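Local coordinates for putative hemin storage protein (Bordetella bronchiseptica, PDB 6AU1) that cleaves deacetylated poly-beta-1,6-N-acetylglucosamine and can disrupt bacterial biofilms, work of the glycoside hydrolase domain that makes up this fragment of the longer protein, at residues A[64-69]-A[148-153]; A[299-304]-A[322-327]. One frame throughout, in Å; residues are numbered along the deposited sequence.

Contact 2 joins a barrel strand to the helix after it, whereas contact 1 lays a long loop on an outer helix; together they illustrate two ways in which a barrel enzyme packs its parts. Contact 2 is buried and links neighbouring elements of the wall. Contact 1 is a surface contact between parts much further apart in the chain. Their centres are about 34 Å apart, on opposite sides of the chain's centre, and their nearest atoms are about 16 Å apart. In barrels of this kind the active site lies at the C-terminal ends of the strands; contact 2 is on the outward, helix-facing side of strand 297-305.

Contact 1 of 2, residues A[64-69]-A[148-153]; sequences PNRHLP and LAKAAH
Pro64 lays CD and CG of its pyrrolidine ring against the methyl of Ala151 in the last turn of a helix. The nearest pair is Pro64 CD and Ala151 CB at 3.8 Å, and Pro64 CG lies 4.0 Å from Ala151 CB. This small patch is the one apolar contact between the segments.

Asn65, next in the chain, ties the loop together through its side-chain amide. Its OD1 accepts from two backbone amides. The bond from Leu68 N, three residues on, is 2.8 Å long and almost straight (179°), and completes an Asx motif. The bond from His67 N, two residues on, makes an Asx turn; it measures 2.9 Å to Asn65 OD1, and its donor lies above the carbonyl plane. The amide is gripped at its other end too, since Asn65 ND2 donates to Leu68 O at 3.0 Å and also to Phe63 O. Beside it, Arg66 CB lies 4.0 Å above the plane of the His67 ring, over its centre.

The second approach is between like charges. Lys150 runs out in an extended chain, while a bend in Arg66 about its CG-CD bond (chi3 -88°) swings the guanidinium back toward the helix, so that Arg66 NH1 and Lys150 NZ stand 4.3 Å apart. Arg66 NH1 is held by salt bridges to Glu146 and Asp147, which probably makes the nearness of Lys150 tolerable.

In the fold, residues 64-69 belong to the long loop between strand 43-47 and helix 75-86. Toward the start of helix 135-151, His67 NE2 bonds Glu143; Ala149 and Lys150 also touch helix 195-223, and beyond the helix end Ala152 reaches helix 75-86.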
ATOM      1  N   PRO A  64      13.064 -14.914   1.566  1.00 14.21           N
ATOM      2  CA  PRO A  64      14.488 -14.939   1.215  1.00 13.97           C
ATOM      3  C   PRO A  64      14.735 -14.133  -0.059  1.00 17.43           C
ATOM      4  O   PRO A  64      13.970 -14.218  -1.014  1.00 16.25           O
ATOM      5  CB  PRO A  64      14.785 -16.431   1.018  1.00 19.72           C
ATOM      6  CG  PRO A  64      13.458 -17.048   0.694  1.00 20.47           C
ATOM      7  CD  PRO A  64      12.416 -16.232   1.414  1.00 14.45           C
ATOM      8  N   ASN A  65      15.800 -13.342  -0.063  1.00 16.27           N
ATOM      9  CA  ASN A  65      16.083 -12.483  -1.201  1.00 14.53           C
ATOM     10  C   ASN A  65      17.546 -12.056  -1.179  1.00 20.39           C
ATOM     11  O   ASN A  65      18.247 -12.275  -0.187  1.00 19.91           O
ATOM     12  CB  ASN A  65      15.175 -11.259  -1.178  1.00 13.39           C
ATOM     13  CG  ASN A  65      15.558 -10.299  -0.089  1.00 18.51           C
ATOM     14  OD1 ASN A  65      16.264  -9.329  -0.339  1.00 16.66           O
ATOM     15  ND2 ASN A  65      15.146 -10.593   1.140  1.00 17.01           N
ATOM     16  N   ARG A  66      17.987 -11.438  -2.270  1.00 19.40           N
ATOM     17  CA  ARG A  66      19.394 -11.087  -2.481  1.00 24.88           C
ATOM     18  C   ARG A  66      19.910  -9.875  -1.710  1.00 20.78           C
ATOM     19  O   ARG A  66      21.125  -9.691  -1.593  1.00 22.51           O
ATOM     20  CB  ARG A  66      19.631 -10.798  -3.961  1.00 26.89           C
ATOM     21  CG  ARG A  66      19.747 -11.988  -4.850  1.00 28.85           C
ATOM     22  CD  ARG A  66      19.661 -11.505  -6.285  1.00 34.73           C
ATOM     23  NE  ARG A  66      18.277 -11.436  -6.739  1.00 24.68           N
ATOM     24  CZ  ARG A  66      17.922 -11.283  -8.007  1.00 26.99           C
ATOM     25  NH1 ARG A  66      16.639 -11.265  -8.336  1.00 24.01           N
ATOM     26  NH2 ARG A  66      18.857 -11.143  -8.946  1.00 25.60           N
ATOM     27  N   HIS A  67      19.005  -9.042  -1.221  1.00 16.44           N
ATOM     28  CA  HIS A  67      19.392  -7.692  -0.818  1.00 17.07           C
ATOM     29  C   HIS A  67      19.151  -7.350   0.652  1.00 20.90           C
ATOM     30  O   HIS A  67      19.988  -6.695   1.275  1.00 19.95           O
ATOM     31  CB  HIS A  67      18.676  -6.675  -1.714  1.00 18.41           C
ATOM     32  CG  HIS A  67      19.134  -6.721  -3.138  1.00 20.98           C
ATOM     33  ND1 HIS A  67      20.442  -6.487  -3.502  1.00 21.25           N
ATOM     34  CD2 HIS A  67      18.469  -7.012  -4.280  1.00 18.91           C
ATOM     35  CE1 HIS A  67      20.561  -6.620  -4.812  1.00 26.42           C
ATOM     36  NE2 HIS A  67      19.377  -6.930  -5.308  1.00 21.05           N
ATOM     37  N   LEU A  68      18.024  -7.788   1.206  1.00 18.45           N
ATOM     38  CA  LEU A  68      17.683  -7.468   2.598  1.00 15.88           C
ATOM     39  C   LEU A  68      17.684  -8.702   3.488  1.00 17.16           C
ATOM     40  O   LEU A  68      17.245  -9.770   3.062  1.00 19.09           O
ATOM     41  CB  LEU A  68      16.301  -6.801   2.680  1.00 16.61           C
ATOM     42  CG  LEU A  68      16.242  -5.271   2.696  1.00 23.39           C
ATOM     43  CD1 LEU A  68      16.935  -4.699   1.496  1.00 26.34           C
ATOM     44  CD2 LEU A  68      14.789  -4.784   2.752  1.00 23.50           C
ATOM     45  N   PRO A  69      18.154  -8.557   4.736  1.00 14.94           N
ATOM     46  CA  PRO A  69      18.040  -9.677   5.677  1.00 19.12           C
ATOM     47  C   PRO A  69      16.591 -10.089   5.869  1.00 17.13           C
ATOM     48  O   PRO A  69      15.663  -9.297   5.709  1.00 15.24           O
ATOM     49  CB  PRO A  69      18.618  -9.118   6.980  1.00 21.71           C
ATOM     50  CG  PRO A  69      19.459  -7.966   6.575  1.00 25.90           C
ATOM     51  CD  PRO A  69      18.846  -7.400   5.330  1.00 16.98           C
ATOM     52  N   LEU A 148      10.828 -12.137  -4.323  1.00 15.04           N
ATOM     53  CA  LEU A 148       9.508 -12.423  -3.759  1.00 14.95           C
ATOM     54  C   LEU A 148       8.752 -13.426  -4.625  1.00 18.79           C
ATOM     55  O   LEU A 148       8.170 -14.391  -4.121  1.00 17.68           O
ATOM     56  CB  LEU A 148       8.684 -11.137  -3.624  1.00 17.13           C
ATOM     57  CG  LEU A 148       7.208 -11.336  -3.271  1.00 21.61           C
ATOM     58  CD1 LEU A 148       7.058 -11.911  -1.867  1.00 22.68           C
ATOM     59  CD2 LEU A 148       6.412 -10.036  -3.451  1.00 22.90           C
ATOM     60  N   ALA A 149       8.766 -13.195  -5.934  1.00 15.89           N
ATOM     61  CA  ALA A 149       8.026 -14.054  -6.858  1.00 18.27           C
ATOM     62  C   ALA A 149       8.587 -15.478  -6.868  1.00 22.28           C
ATOM     63  O   ALA A 149       7.846 -16.444  -7.052  1.00 22.00           O
ATOM     64  CB  ALA A 149       8.041 -13.460  -8.254  1.00 21.21           C
ATOM     65  N   LYS A 150       9.896 -15.595  -6.662  1.00 20.24           N
ATOM     66  CA  LYS A 150      10.559 -16.893  -6.560  1.00 19.62           C
ATOM     67  C   LYS A 150      10.243 -17.598  -5.243  1.00 20.35           C
ATOM     68  O   LYS A 150      10.228 -18.823  -5.170  1.00 26.73           O
ATOM     69  CB  LYS A 150      12.078 -16.722  -6.674  1.00 24.41           C
ATOM     70  CG  LYS A 150      12.596 -16.258  -8.019  1.00 31.82           C
ATOM     71  CD  LYS A 150      14.085 -15.924  -7.903  1.00 41.29           C
ATOM     72  CE  LYS A 150      14.764 -15.798  -9.255  1.00 50.37           C
ATOM     73  NZ  LYS A 150      16.220 -15.505  -9.118  1.00 53.99           N
ATOM     74  N   ALA A 151      10.015 -16.818  -4.194  1.00 17.64           N
ATOM     75  CA  ALA A 151       9.958 -17.361  -2.835  1.00 21.68           C
ATOM     76  C   ALA A 151       8.575 -17.849  -2.431  1.00 20.28           C
ATOM     77  O   ALA A 151       8.439 -18.630  -1.484  1.00 19.11           O
ATOM     78  CB  ALA A 151      10.436 -16.302  -1.828  1.00 19.53           C
ATOM     79  N   ALA A 152       7.545 -17.385  -3.127  1.00 17.16           N
ATOM     80  CA  ALA A 152       6.194 -17.639  -2.652  1.00 16.39           C
ATOM     81  C   ALA A 152       5.187 -17.660  -3.786  1.00 21.10           C
ATOM     82  O   ALA A 152       5.440 -17.139  -4.868  1.00 22.32           O
ATOM     83  CB  ALA A 152       5.795 -16.588  -1.619  1.00 17.86           C
ATOM     84  N   HIS A 153       4.041 -18.265  -3.507  1.00 17.77           N
ATOM     85  CA  HIS A 153       2.930 -18.318  -4.440  1.00 20.11           C
ATOM     86  C   HIS A 153       1.812 -17.424  -3.928  1.00 21.81           C
ATOM     87  O   HIS A 153       1.377 -17.564  -2.787  1.00 23.76           O
ATOM     88  CB  HIS A 153       2.439 -19.757  -4.596  1.00 22.01           C
ATOM     89  CG  HIS A 153       1.291 -19.907  -5.541  1.00 41.45           C
ATOM     90  ND1 HIS A 153      -0.010 -20.062  -5.113  1.00 53.96           N
ATOM     91  CD2 HIS A 153       1.246 -19.923  -6.894  1.00 49.43           C
ATOM     92  CE1 HIS A 153      -0.807 -20.167  -6.161  1.00 58.38           C
ATOM     93  NE2 HIS A 153      -0.069 -20.084  -7.254  1.00 57.38           N
TER

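Contact 2 of 2, residues A[299-304]-A[322-327]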
ATOM      1  N   PHE A 299     -12.789   0.634  -0.619  1.00 16.41           N
ATOM      2  CA  PHE A 299     -12.719   1.577   0.484  1.00 17.36           C
ATOM      3  C   PHE A 299     -12.145   0.848   1.686  1.00 17.13           C
ATOM      4  O   PHE A 299     -12.838   0.081   2.355  1.00 16.58           O
ATOM      5  CB  PHE A 299     -14.098   2.177   0.781  1.00 19.26           C
ATOM      6  CG  PHE A 299     -14.609   3.058  -0.325  1.00 17.73           C
ATOM      7  CD1 PHE A 299     -15.220   2.500  -1.446  1.00 19.49           C
ATOM      8  CD2 PHE A 299     -14.457   4.430  -0.261  1.00 16.59           C
ATOM      9  CE1 PHE A 299     -15.664   3.305  -2.477  1.00 19.93           C
ATOM     10  CE2 PHE A 299     -14.919   5.254  -1.287  1.00 19.93           C
ATOM     11  CZ  PHE A 299     -15.518   4.692  -2.397  1.00 21.86           C
ATOM     12  N   GLU A 300     -10.859   1.075   1.931  1.00 14.27           N
ATOM     13  CA  GLU A 300     -10.170   0.378   3.008  1.00 14.38           C
ATOM     14  C   GLU A 300     -10.299   1.164   4.309  1.00 14.82           C
ATOM     15  O   GLU A 300      -9.743   2.252   4.453  1.00 16.87           O
ATOM     16  CB  GLU A 300      -8.704   0.155   2.651  1.00 18.57           C
ATOM     17  CG  GLU A 300      -7.983  -0.710   3.653  1.00 17.89           C
ATOM     18  CD  GLU A 300      -6.658  -1.225   3.136  1.00 25.45           C
ATOM     19  OE1 GLU A 300      -6.143  -0.699   2.123  1.00 22.13           O
ATOM     20  OE2 GLU A 300      -6.131  -2.165   3.758  1.00 25.23           O
ATOM     21  N   LEU A 301     -11.044   0.594   5.251  1.00 15.39           N
ATOM     22  CA  LEU A 301     -11.376   1.263   6.507  1.00 14.58           C
ATOM     23  C   LEU A 301     -10.346   0.935   7.570  1.00 15.09           C
ATOM     24  O   LEU A 301      -9.611  -0.042   7.432  1.00 16.25           O
ATOM     25  CB  LEU A 301     -12.760   0.819   6.984  1.00 14.95           C
ATOM     26  CG  LEU A 301     -13.879   1.020   5.968  1.00 13.56           C
ATOM     27  CD1 LEU A 301     -15.105   0.241   6.393  1.00 16.17           C
ATOM     28  CD2 LEU A 301     -14.205   2.512   5.875  1.00 15.04           C
ATOM     29  N   GLN A 302     -10.284   1.734   8.631  1.00 14.60           N
ATOM     30  CA  GLN A 302      -9.357   1.400   9.707  1.00 15.75           C
ATOM     31  C   GLN A 302     -10.085   0.725  10.863  1.00 19.30           C
ATOM     32  O   GLN A 302     -11.161   1.159  11.273  1.00 19.32           O
ATOM     33  CB  GLN A 302      -8.602   2.640  10.199  1.00 20.40           C
ATOM     34  CG  GLN A 302      -9.447   3.713  10.859  1.00 22.98           C
ATOM     35  CD  GLN A 302      -8.636   4.973  11.155  1.00 23.89           C
ATOM     36  OE1 GLN A 302      -8.853   6.013  10.539  1.00 28.24           O
ATOM     37  NE2 GLN A 302      -7.693   4.882  12.101  1.00 24.61           N
ATOM     38  N   ALA A 303      -9.488  -0.353  11.372  1.00 18.18           N
ATOM     39  CA  ALA A 303     -10.040  -1.083  12.507  1.00 15.27           C
ATOM     40  C   ALA A 303      -9.312  -0.731  13.803  1.00 17.96           C
ATOM     41  O   ALA A 303      -9.711  -1.159  14.891  1.00 22.44           O
ATOM     42  CB  ALA A 303      -9.962  -2.584  12.257  1.00 16.96           C
ATOM     43  N   ARG A 304      -8.246   0.048  13.685  1.00 18.07           N
ATOM     44  CA  ARG A 304      -7.459   0.429  14.839  1.00 20.00           C
ATOM     45  C   ARG A 304      -7.164   1.921  14.794  1.00 23.25           C
ATOM     46  O   ARG A 304      -6.972   2.499  13.721  1.00 23.12           O
ATOM     47  CB  ARG A 304      -6.157  -0.392  14.895  1.00 19.81           C
ATOM     48  CG  ARG A 304      -5.251  -0.063  16.069  1.00 21.91           C
ATOM     49  CD  ARG A 304      -4.181  -1.142  16.282  1.00 19.57           C
ATOM     50  NE  ARG A 304      -3.323  -0.821  17.413  1.00 21.61           N
ATOM     51  CZ  ARG A 304      -3.627  -1.080  18.679  1.00 23.17           C
ATOM     52  NH1 ARG A 304      -4.772  -1.692  18.984  1.00 22.09           N
ATOM     53  NH2 ARG A 304      -2.784  -0.734  19.643  1.00 25.14           N
ATOM     54  N   VAL A 322     -21.888  -0.314   6.517  1.00 18.52           N
ATOM     55  CA  VAL A 322     -23.291  -0.174   6.140  1.00 20.64           C
ATOM     56  C   VAL A 322     -23.484   1.139   5.381  1.00 22.74           C
ATOM     57  O   VAL A 322     -24.234   1.195   4.398  1.00 22.15           O
ATOM     58  CB  VAL A 322     -24.231  -0.240   7.376  1.00 22.69           C
ATOM     59  CG1 VAL A 322     -25.680   0.167   7.016  1.00 25.37           C
ATOM     60  CG2 VAL A 322     -24.199  -1.647   7.976  1.00 22.91           C
ATOM     61  N   GLN A 323     -22.781   2.187   5.809  1.00 22.93           N
ATOM     62  CA  GLN A 323     -22.904   3.477   5.138  1.00 24.93           C
ATOM     63  C   GLN A 323     -22.420   3.364   3.694  1.00 20.09           C
ATOM     64  O   GLN A 323     -23.079   3.873   2.774  1.00 23.70           O
ATOM     65  CB  GLN A 323     -22.121   4.576   5.877  1.00 22.45           C
ATOM     66  CG  GLN A 323     -22.189   5.932   5.173  1.00 27.99           C
ATOM     67  CD  GLN A 323     -21.226   6.967   5.755  1.00 30.48           C
ATOM     68  OE1 GLN A 323     -20.246   6.622   6.412  1.00 34.55           O
ATOM     69  NE2 GLN A 323     -21.519   8.244   5.518  1.00 28.00           N
ATOM     70  N   LEU A 324     -21.268   2.721   3.506  1.00 20.24           N
ATOM     71  CA  LEU A 324     -20.730   2.464   2.165  1.00 19.82           C
ATOM     72  C   LEU A 324     -21.741   1.708   1.308  1.00 20.56           C
ATOM     73  O   LEU A 324     -22.026   2.106   0.176  1.00 22.36           O
ATOM     74  CB  LEU A 324     -19.418   1.676   2.233  1.00 16.74           C
ATOM     75  CG  LEU A 324     -18.198   2.382   2.830  1.00 18.44           C
ATOM     76  CD1 LEU A 324     -17.018   1.412   2.956  1.00 18.40           C
ATOM     77  CD2 LEU A 324     -17.813   3.624   2.019  1.00 23.66           C
ATOM     78  N   ARG A 325     -22.290   0.623   1.849  1.00 19.14           N
ATOM     79  CA  ARG A 325     -23.306  -0.144   1.119  1.00 20.67           C
ATOM     80  C   ARG A 325     -24.485   0.735   0.691  1.00 23.55           C
ATOM     81  O   ARG A 325     -24.959   0.639  -0.443  1.00 24.15           O
ATOM     82  CB  ARG A 325     -23.804  -1.313   1.964  1.00 21.42           C
ATOM     83  CG  ARG A 325     -22.708  -2.323   2.306  1.00 21.08           C
ATOM     84  CD  ARG A 325     -23.117  -3.207   3.474  1.00 21.91           C
ATOM     85  NE  ARG A 325     -24.204  -4.109   3.113  1.00 23.79           N
ATOM     86  CZ  ARG A 325     -24.013  -5.318   2.611  1.00 24.84           C
ATOM     87  NH1 ARG A 325     -22.776  -5.748   2.414  1.00 23.96           N
ATOM     88  NH2 ARG A 325     -25.046  -6.090   2.311  1.00 28.80           N
ATOM     89  N   SER A 326     -24.948   1.600   1.591  1.00 23.64           N
ATOM     90  CA  SER A 326     -26.105   2.449   1.305  1.00 26.09           C
ATOM     91  C   SER A 326     -25.808   3.472   0.210  1.00 26.36           C
ATOM     92  O   SER A 326     -26.731   4.003  -0.411  1.00 28.47           O
ATOM     93  CB  SER A 326     -26.565   3.184   2.564  1.00 29.69           C
ATOM     94  OG  SER A 326     -25.668   4.247   2.865  1.00 27.98           O
ATOM     95  N   LEU A 327     -24.529   3.750  -0.013  1.00 24.62           N
ATOM     96  CA  LEU A 327     -24.112   4.721  -1.021  1.00 28.10           C
ATOM     97  C   LEU A 327     -23.652   4.056  -2.318  1.00 29.12           C
ATOM     98  O   LEU A 327     -23.204   4.734  -3.241  1.00 35.76           O
ATOM     99  CB  LEU A 327     -22.986   5.599  -0.473  1.00 28.36           C
ATOM    100  CG  LEU A 327     -23.341   6.470   0.735  1.00 30.63           C
ATOM    101  CD1 LEU A 327     -22.076   7.039   1.368  1.00 33.27           C
ATOM    102  CD2 LEU A 327     -24.310   7.588   0.344  1.00 35.06           C
TER
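Phe299 opens the segment by packing on Leu324, within a beta-alpha-beta crossover of the TIM barrel: strand 297-305 leads through helix 314-326 to the parallel strand 332-335. Phe299 CB meets Leu324 CD1 at 3.7 Å, and the other branch of the leucine, CD2, lies over one face of the ring, 4.0 Å from Phe299 CG. One leucine thus meets both CB and one ring face of the phenylalanine. Val285 touches both residues, so helix 277-290 also packs against the strand-helix pair.

Glu300 points away from the helix, as strand alternation requires, and its OE1 has a weak hydrogen bond with Asn234 of another barrel strand. Leu301 again points toward the helix. With CG anti to the carbonyl carbon (chi1 -55°), its CD1 meets Leu324 CD1 tip to tip at 4.1 Å; Met281, Leu317 and Met321 add further cover.

Gln302, just before the break at Ala303, bonds at both ends of its amide. Its OE1 accepts from Met271 N, while its NE2 donates to Arg304 O at 3.0 Å, a nearly straight bond (168°) with the acceptor exactly in the amide plane.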